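PDB 1VKB: hypothetical protein from Mus musculus, which probably acts as a gamma-glutamylamine cyclotransferase, converting gamma-glutamylamines into 5-oxoproline and a free amine. Local coordinates for residues E59-W64 with H151-N156; M99-A104 with T128-A133. One frame throughout, in Å; residues are numbered along the deposited sequence. Where two conformers were deposited one is given.

Both contacts reach the same mixed sheet, through neighbouring strands. In interaction 1 the hairpin turn at the start of strand 62-66 meets the C-terminal tail. In interaction 2 strand 101-109 pairs antiparallel with the end of strand 121-129, which runs parallel to strand 62-66. Their centres lie about 17 Å apart. Both segments of interaction 2 fall between those of interaction 1 along the chain. The two also touch directly: Tyr100 OH lies 2.7 Å from Pro63 O, probably as a hydrogen bond. Interaction 2 is strand pairing within the sheet, while interaction 1 joins the tail to a turn between two of its strands.

Interaction 1: residues E59-W64 with H151-N156; sequences EHNIPW and HGLRYN. With FMT (formic acid), chain B.
Asn61, Asn156 and His60 carry this contact between a beta-hairpin turn and the C-terminal tail. The hairpin joins strands 54-57 and 62-66 of the gamma-glutamyl cyclotransferase-like fold. The tail segment 151-156 has no regular secondary structure and runs roughly across residues 59-62.

Asn61 has a left-handed backbone conformation, and its CB points at the tail. Asn61 ND2 gives a hydrogen bond of 2.9 Å to Arg154 O. The acceptor lies in the amide plane of Asn61, but the donor stands above the carbonyl plane of Arg154, 44° out of it. The side chain of Leu153 crosses that of Asn61 at about a right angle, with its CB against Asn61 CG. A water ties the backbones together here by donating to both Asn61 O and Leu153 O.

Asn156 grips the turn from its other end. Asn156 N makes a nearly straight bond of 3.0 Å to His60 O. CG sits between the backbone N and the carbonyl carbon (chi1 65°), which turns the amide back over the turn. Asn156 ND2 then reaches Glu59 O at 3.2 Å, in the carbonyl plane and on a lone pair. Asn156 OD1 accepts from His60 ND1 at 3.0 Å. The imidazole and amide planes are inclined to each other, and the acceptor is tilted from the ring plane. A weak bond also runs from His60 ND1 to Asn156 O.

Ser147 OG is hydrogen-bonded to Tyr155 N. The ring of Tyr155 lies alongside Ile62, pointing the same way. Ile62 CG1 meets the ring edge 3.7 Å from Tyr155 CE1. A formic acid molecule, probably from the crystallisation liquor and also bound by Arg158 NH2, receives a 2.6 Å hydrogen bond at O2 from Tyr155 OH.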
loop_
_atom_site.group_PDB
_atom_site.type_symbol
_atom_site.label_atom_id
_atom_site.label_comp_id
_atom_site.label_asym_id
_atom_site.label_seq_id
_atom_site.Cartn_x
_atom_site.Cartn_y
_atom_site.Cartn_z
ATOM N N GLU A 59 0.553 10.432 13.862
ATOM C CA GLU A 59 -0.073 10.048 15.099
ATOM C C GLU A 59 -0.816 8.733 15.040
ATOM O O GLU A 59 -1.050 8.092 16.081
ATOM C CB GLU A 59 -1.034 11.156 15.567
ATOM C CG GLU A 59 -0.305 12.465 15.814
ATOM C CD GLU A 59 -0.220 12.865 17.270
ATOM O OE1 GLU A 59 -0.220 11.989 18.168
ATOM O OE2 GLU A 59 -0.150 14.088 17.504
ATOM N N HIS A 60 -1.191 8.292 13.851
ATOM C CA HIS A 60 -1.893 7.021 13.680
ATOM C C HIS A 60 -0.991 5.850 13.346
ATOM O O HIS A 60 -1.482 4.731 13.172
ATOM C CB HIS A 60 -2.935 7.166 12.578
ATOM C CG HIS A 60 -3.917 8.233 12.884
ATOM N ND1 HIS A 60 -4.814 8.102 13.913
ATOM C CD2 HIS A 60 -4.045 9.497 12.418
ATOM C CE1 HIS A 60 -5.501 9.227 14.040
ATOM N NE2 HIS A 60 -5.055 10.088 13.137
ATOM N N ASN A 61 0.305 6.094 13.290
ATOM C CA ASN A 61 1.252 5.054 12.893
ATOM C C ASN A 61 0.842 4.392 11.564
ATOM O O ASN A 61 0.838 3.163 11.395
ATOM C CB ASN A 61 1.405 4.011 14.005
ATOM C CG ASN A 61 1.899 4.619 15.311
ATOM O OD1 ASN A 61 2.594 5.641 15.313
ATOM N ND2 ASN A 61 1.534 3.998 16.442
ATOM N N ILE A 62 0.570 5.234 10.593
ATOM C CA ILE A 62 0.197 4.802 9.235
ATOM C C ILE A 62 1.455 4.477 8.430
ATOM O O ILE A 62 2.475 5.167 8.550
ATOM C CB ILE A 62 -0.609 5.921 8.579
ATOM C CG1 ILE A 62 -2.031 5.872 9.164
ATOM C CG2 ILE A 62 -0.722 5.721 7.108
ATOM C CD1 ILE A 62 -2.839 7.131 8.847
ATOM N N PRO A 63 1.411 3.430 7.631
ATOM C CA PRO A 63 2.480 3.203 6.693
ATOM C C PRO A 63 2.346 4.048 5.430
ATOM O O PRO A 63 1.265 4.130 4.814
ATOM C CB PRO A 63 2.334 1.730 6.351
ATOM C CG PRO A 63 0.835 1.481 6.388
ATOM C CD PRO A 63 0.397 2.361 7.565
ATOM N N TRP A 64 3.461 4.631 5.024
ATOM C CA TRP A 64 3.509 5.494 3.849
ATOM C C TRP A 64 4.658 5.121 2.970
ATOM O O TRP A 64 5.814 5.150 3.413
ATOM C CB TRP A 64 3.691 6.961 4.252
ATOM C CG TRP A 64 2.821 7.471 5.386
ATOM C CD1 TRP A 64 3.056 7.363 6.709
ATOM C CD2 TRP A 64 1.622 8.282 5.257
ATOM N NE1 TRP A 64 2.073 8.023 7.430
ATOM C CE2 TRP A 64 1.184 8.587 6.555
ATOM C CE3 TRP A 64 0.874 8.745 4.181
ATOM C CZ2 TRP A 64 0.025 9.337 6.799
ATOM C CZ3 TRP A 64 -0.272 9.491 4.430
ATOM C CH2 TRP A 64 -0.672 9.777 5.725
ATOM N N HIS A 151 9.118 -2.642 15.598
ATOM C CA HIS A 151 9.117 -1.174 15.734
ATOM C C HIS A 151 8.184 -0.640 16.844
ATOM O O HIS A 151 8.336 0.510 17.314
ATOM C CB HIS A 151 8.738 -0.522 14.404
ATOM C CG HIS A 151 7.475 -1.064 13.809
ATOM N ND1 HIS A 151 6.225 -0.797 14.332
ATOM C CD2 HIS A 151 7.281 -1.928 12.781
ATOM C CE1 HIS A 151 5.314 -1.438 13.615
ATOM N NE2 HIS A 151 5.935 -2.145 12.682
ATOM N N GLY A 152 7.209 -1.456 17.249
ATOM C CA GLY A 152 6.271 -1.107 18.323
ATOM C C GLY A 152 5.198 -0.030 18.071
ATOM O O GLY A 152 4.539 0.462 19.009
ATOM N N LEU A 153 5.004 0.329 16.818
ATOM C CA LEU A 153 4.053 1.347 16.387
ATOM C C LEU A 153 2.829 0.725 15.697
ATOM O O LEU A 153 2.789 0.531 14.490
ATOM C CB LEU A 153 4.749 2.306 15.442
ATOM C CG LEU A 153 5.956 3.021 16.065
ATOM C CD1 LEU A 153 6.751 3.736 14.956
ATOM C CD2 LEU A 153 5.474 3.956 17.175
ATOM N N ARG A 154 1.843 0.392 16.512
ATOM C CA ARG A 154 0.654 -0.271 16.071
ATOM C C ARG A 154 -0.295 0.775 15.488
ATOM O O ARG A 154 -0.455 1.901 16.017
ATOM C CB ARG A 154 0.061 -0.987 17.287
ATOM C CG ARG A 154 -1.133 -1.882 17.035
ATOM C CD ARG A 154 -1.895 -2.270 18.347
ATOM N NE ARG A 154 -2.809 -3.364 18.118
ATOM C CZ ARG A 154 -4.091 -3.254 17.771
ATOM N NH1 ARG A 154 -4.689 -2.087 17.633
ATOM N NH2 ARG A 154 -4.781 -4.359 17.584
ATOM N N TYR A 155 -0.922 0.415 14.386
ATOM C CA TYR A 155 -1.860 1.287 13.727
ATOM C C TYR A 155 -3.001 1.683 14.648
ATOM O O TYR A 155 -3.518 0.855 15.398
ATOM C CB TYR A 155 -2.414 0.605 12.484
ATOM C CG TYR A 155 -3.527 1.368 11.838
ATOM C CD1 TYR A 155 -3.268 2.490 11.044
ATOM C CD2 TYR A 155 -4.862 0.979 12.011
ATOM C CE1 TYR A 155 -4.295 3.161 10.406
ATOM C CE2 TYR A 155 -5.905 1.669 11.382
ATOM C CZ TYR A 155 -5.625 2.762 10.612
ATOM O OH TYR A 155 -6.639 3.420 10.002
ATOM N N ASN A 156 -3.367 2.952 14.613
ATOM C CA ASN A 156 -4.579 3.361 15.295
ATOM C C ASN A 156 -5.467 4.139 14.339
ATOM O O ASN A 156 -4.986 4.825 13.420
ATOM C CB ASN A 156 -4.296 4.011 16.653
ATOM C CG ASN A 156 -3.560 5.266 16.550
ATOM O OD1 ASN A 156 -4.133 6.292 16.165
ATOM N ND2 ASN A 156 -2.273 5.232 16.892
HETATM C C FMT B . -5.161 4.275 7.098
HETATM O O1 FMT B . -4.769 4.834 6.052
HETATM O O2 FMT B . -5.823 4.817 8.023
HETATM O O HOH W 1 1.298 0.696 12.220
#

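Interaction 2: residues M99-A104 with T128-A133; sequences MYQRTA and TTATYA
Gln101 and Thr128 face each other as a hydrogen-bonded pair of antiparallel strands in the mixed sheet of the gamma-glutamyl cyclotransferase-like fold. Gln101 N bonds to Thr128 O at 2.9 Å, and Thr128 N bonds back to Gln101 O. Both side chains, with that of Thr103, lie on one face of the sheet. Past this pair, side-chain bonds join the segments.

The Gln101 chain bends at its second torsion (chi2 80°), which brings its amide alongside residues 129-131. Gln101 OE1 accepts from Ala130 N at 2.9 Å, in the carbonyl plane and on a lone pair. NE2 makes a weak bond to Thr131 OG1, while the backbone O of Pro97 is its stronger partner. The side chains of Gln101 and Thr131 cross obliquely.

Thr103 and Thr128 meet at about a right angle. Their hydroxyls are hydrogen-bonded, with OG1 of Thr103 2.9 Å from OG1 of Thr128. A water sits between Thr128 OG1 and Gln101 OE1 and donates to the latter, so the polar groups of this face are linked in a chain.

Thr129 has OG1 anti to its own nitrogen (chi1 -177°), which turns it to the backbone of Met99. Thr129 OG1 donates to Met99 O at 3.0 Å and accepts from Thr131 N in an ST turn. One hydroxyl thus shapes the turn and fastens it to Met99. Thr131 OG1 also bonds to Ser98 O.

Tyr100 lies with CD2 3.6 Å from Thr128 O, which is at its ring edge. Its ring stacks on Trp64 of strand 62-66. Thr129 makes backbone bonds to Leu65 and Tyr67, so strand 121-129 runs between strand 101-109 and strand 62-66.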
loop_
_atom_site.group_PDB
_atom_site.type_symbol
_atom_site.label_atom_id
_atom_site.label_comp_id
_atom_site.label_asym_id
_atom_site.label_seq_id
_atom_site.Cartn_x
_atom_site.Cartn_y
_atom_site.Cartn_z
ATOM N N MET A 99 -3.708 12.964 0.638
ATOM C CA MET A 99 -2.969 12.181 1.633
ATOM C C MET A 99 -2.032 11.202 0.909
ATOM O O MET A 99 -0.843 11.066 1.274
ATOM C CB MET A 99 -4.020 11.407 2.479
ATOM C CG MET A 99 -3.576 10.338 3.509
ATOM S SD MET A 99 -4.928 9.364 4.329
ATOM C CE MET A 99 -4.112 8.688 5.771
ATOM N N TYR A 100 -2.596 10.518 -0.092
ATOM C CA TYR A 100 -1.860 9.686 -1.006
ATOM C C TYR A 100 -2.214 10.086 -2.422
ATOM O O TYR A 100 -3.182 10.799 -2.644
ATOM C CB TYR A 100 -2.249 8.220 -0.810
ATOM C CG TYR A 100 -1.811 7.551 0.485
ATOM C CD1 TYR A 100 -2.624 7.567 1.585
ATOM C CD2 TYR A 100 -0.632 6.862 0.567
ATOM C CE1 TYR A 100 -2.278 6.928 2.741
ATOM C CE2 TYR A 100 -0.267 6.232 1.733
ATOM C CZ TYR A 100 -1.106 6.269 2.822
ATOM O OH TYR A 100 -0.842 5.630 4.027
ATOM N N GLN A 101 -1.361 9.687 -3.357
ATOM C CA GLN A 101 -1.640 9.835 -4.768
ATOM C C GLN A 101 -1.469 8.431 -5.356
ATOM O O GLN A 101 -0.495 7.722 -5.059
ATOM C CB GLN A 101 -0.680 10.832 -5.391
ATOM C CG GLN A 101 -0.690 12.211 -4.792
ATOM C CD GLN A 101 0.092 12.323 -3.513
ATOM O OE1 GLN A 101 1.224 11.834 -3.406
ATOM N NE2 GLN A 101 -0.519 12.963 -2.513
ATOM N N ARG A 102 -2.427 8.014 -6.181
ATOM C CA ARG A 102 -2.331 6.719 -6.779
ATOM C C ARG A 102 -1.360 6.772 -7.947
ATOM O O ARG A 102 -1.532 7.590 -8.881
ATOM C CB ARG A 102 -3.707 6.285 -7.268
ATOM C CG ARG A 102 -3.692 4.900 -7.961
ATOM C CD ARG A 102 -5.015 4.143 -7.915
ATOM N NE ARG A 102 -6.233 4.909 -8.234
ATOM C CZ ARG A 102 -6.672 5.181 -9.489
ATOM N NH1 ARG A 102 -5.959 4.909 -10.565
ATOM N NH2 ARG A 102 -7.795 5.821 -9.661
ATOM N N THR A 103 -0.386 5.867 -7.935
ATOM C CA THR A 103 0.722 5.868 -8.890
ATOM C C THR A 103 0.927 4.471 -9.469
ATOM O O THR A 103 0.847 3.503 -8.752
ATOM C CB THR A 103 1.994 6.331 -8.123
ATOM O OG1 THR A 103 1.783 7.670 -7.618
ATOM C CG2 THR A 103 3.101 6.486 -9.059
ATOM N N ALA A 104 1.195 4.351 -10.774
ATOM C CA ALA A 104 1.319 3.016 -11.400
ATOM C C ALA A 104 2.799 2.644 -11.276
ATOM O O ALA A 104 3.632 3.457 -11.642
ATOM C CB ALA A 104 0.935 3.098 -12.826
ATOM N N THR A 128 1.088 5.928 -3.189
ATOM C CA THR A 128 2.360 6.550 -2.753
ATOM C C THR A 128 2.048 7.920 -2.187
ATOM O O THR A 128 0.929 8.375 -2.273
ATOM C CB THR A 128 3.339 6.660 -3.911
ATOM O OG1 THR A 128 2.769 7.481 -4.944
ATOM C CG2 THR A 128 3.538 5.320 -4.546
ATOM N N THR A 129 3.026 8.591 -1.599
ATOM C CA THR A 129 2.807 9.963 -1.204
ATOM C C THR A 129 3.999 10.870 -1.424
ATOM O O THR A 129 5.136 10.486 -1.145
ATOM C CB THR A 129 2.279 10.080 0.198
ATOM O OG1 THR A 129 2.038 11.465 0.455
ATOM C CG2 THR A 129 3.292 9.665 1.237
ATOM N N ALA A 130 3.689 12.035 -1.982
ATOM C CA ALA A 130 4.602 13.175 -2.135
ATOM C C ALA A 130 4.236 14.261 -1.112
ATOM O O ALA A 130 4.862 15.333 -1.074
ATOM C CB ALA A 130 4.489 13.742 -3.504
ATOM N N THR A 131 3.243 14.012 -0.259
ATOM C CA THR A 131 2.793 15.083 0.681
ATOM C C THR A 131 3.052 14.691 2.133
ATOM O O THR A 131 2.347 15.104 3.009
ATOM C CB THR A 131 1.290 15.372 0.478
ATOM O OG1 THR A 131 0.536 14.139 0.536
ATOM C CG2 THR A 131 1.015 15.956 -0.891
ATOM N N TYR A 132 4.061 13.846 2.354
ATOM C CA TYR A 132 4.517 13.454 3.680
ATOM C C TYR A 132 5.076 14.663 4.442
ATOM O O TYR A 132 5.516 15.642 3.835
ATOM C CB TYR A 132 5.618 12.362 3.555
ATOM C CG TYR A 132 6.750 12.713 2.590
ATOM C CD1 TYR A 132 6.661 12.382 1.230
ATOM C CD2 TYR A 132 7.918 13.341 3.037
ATOM C CE1 TYR A 132 7.665 12.679 0.361
ATOM C CE2 TYR A 132 8.916 13.641 2.162
ATOM C CZ TYR A 132 8.782 13.314 0.816
ATOM O OH TYR A 132 9.791 13.619 -0.056
ATOM N N ALA A 133 5.120 14.586 5.758
ATOM C CA ALA A 133 5.842 15.576 6.570
ATOM C C ALA A 133 7.344 15.399 6.321
ATOM O O ALA A 133 7.857 14.285 6.298
ATOM C CB ALA A 133 5.535 15.383 8.024
HETATM O O HOH W 2 3.023 10.163 -4.886
#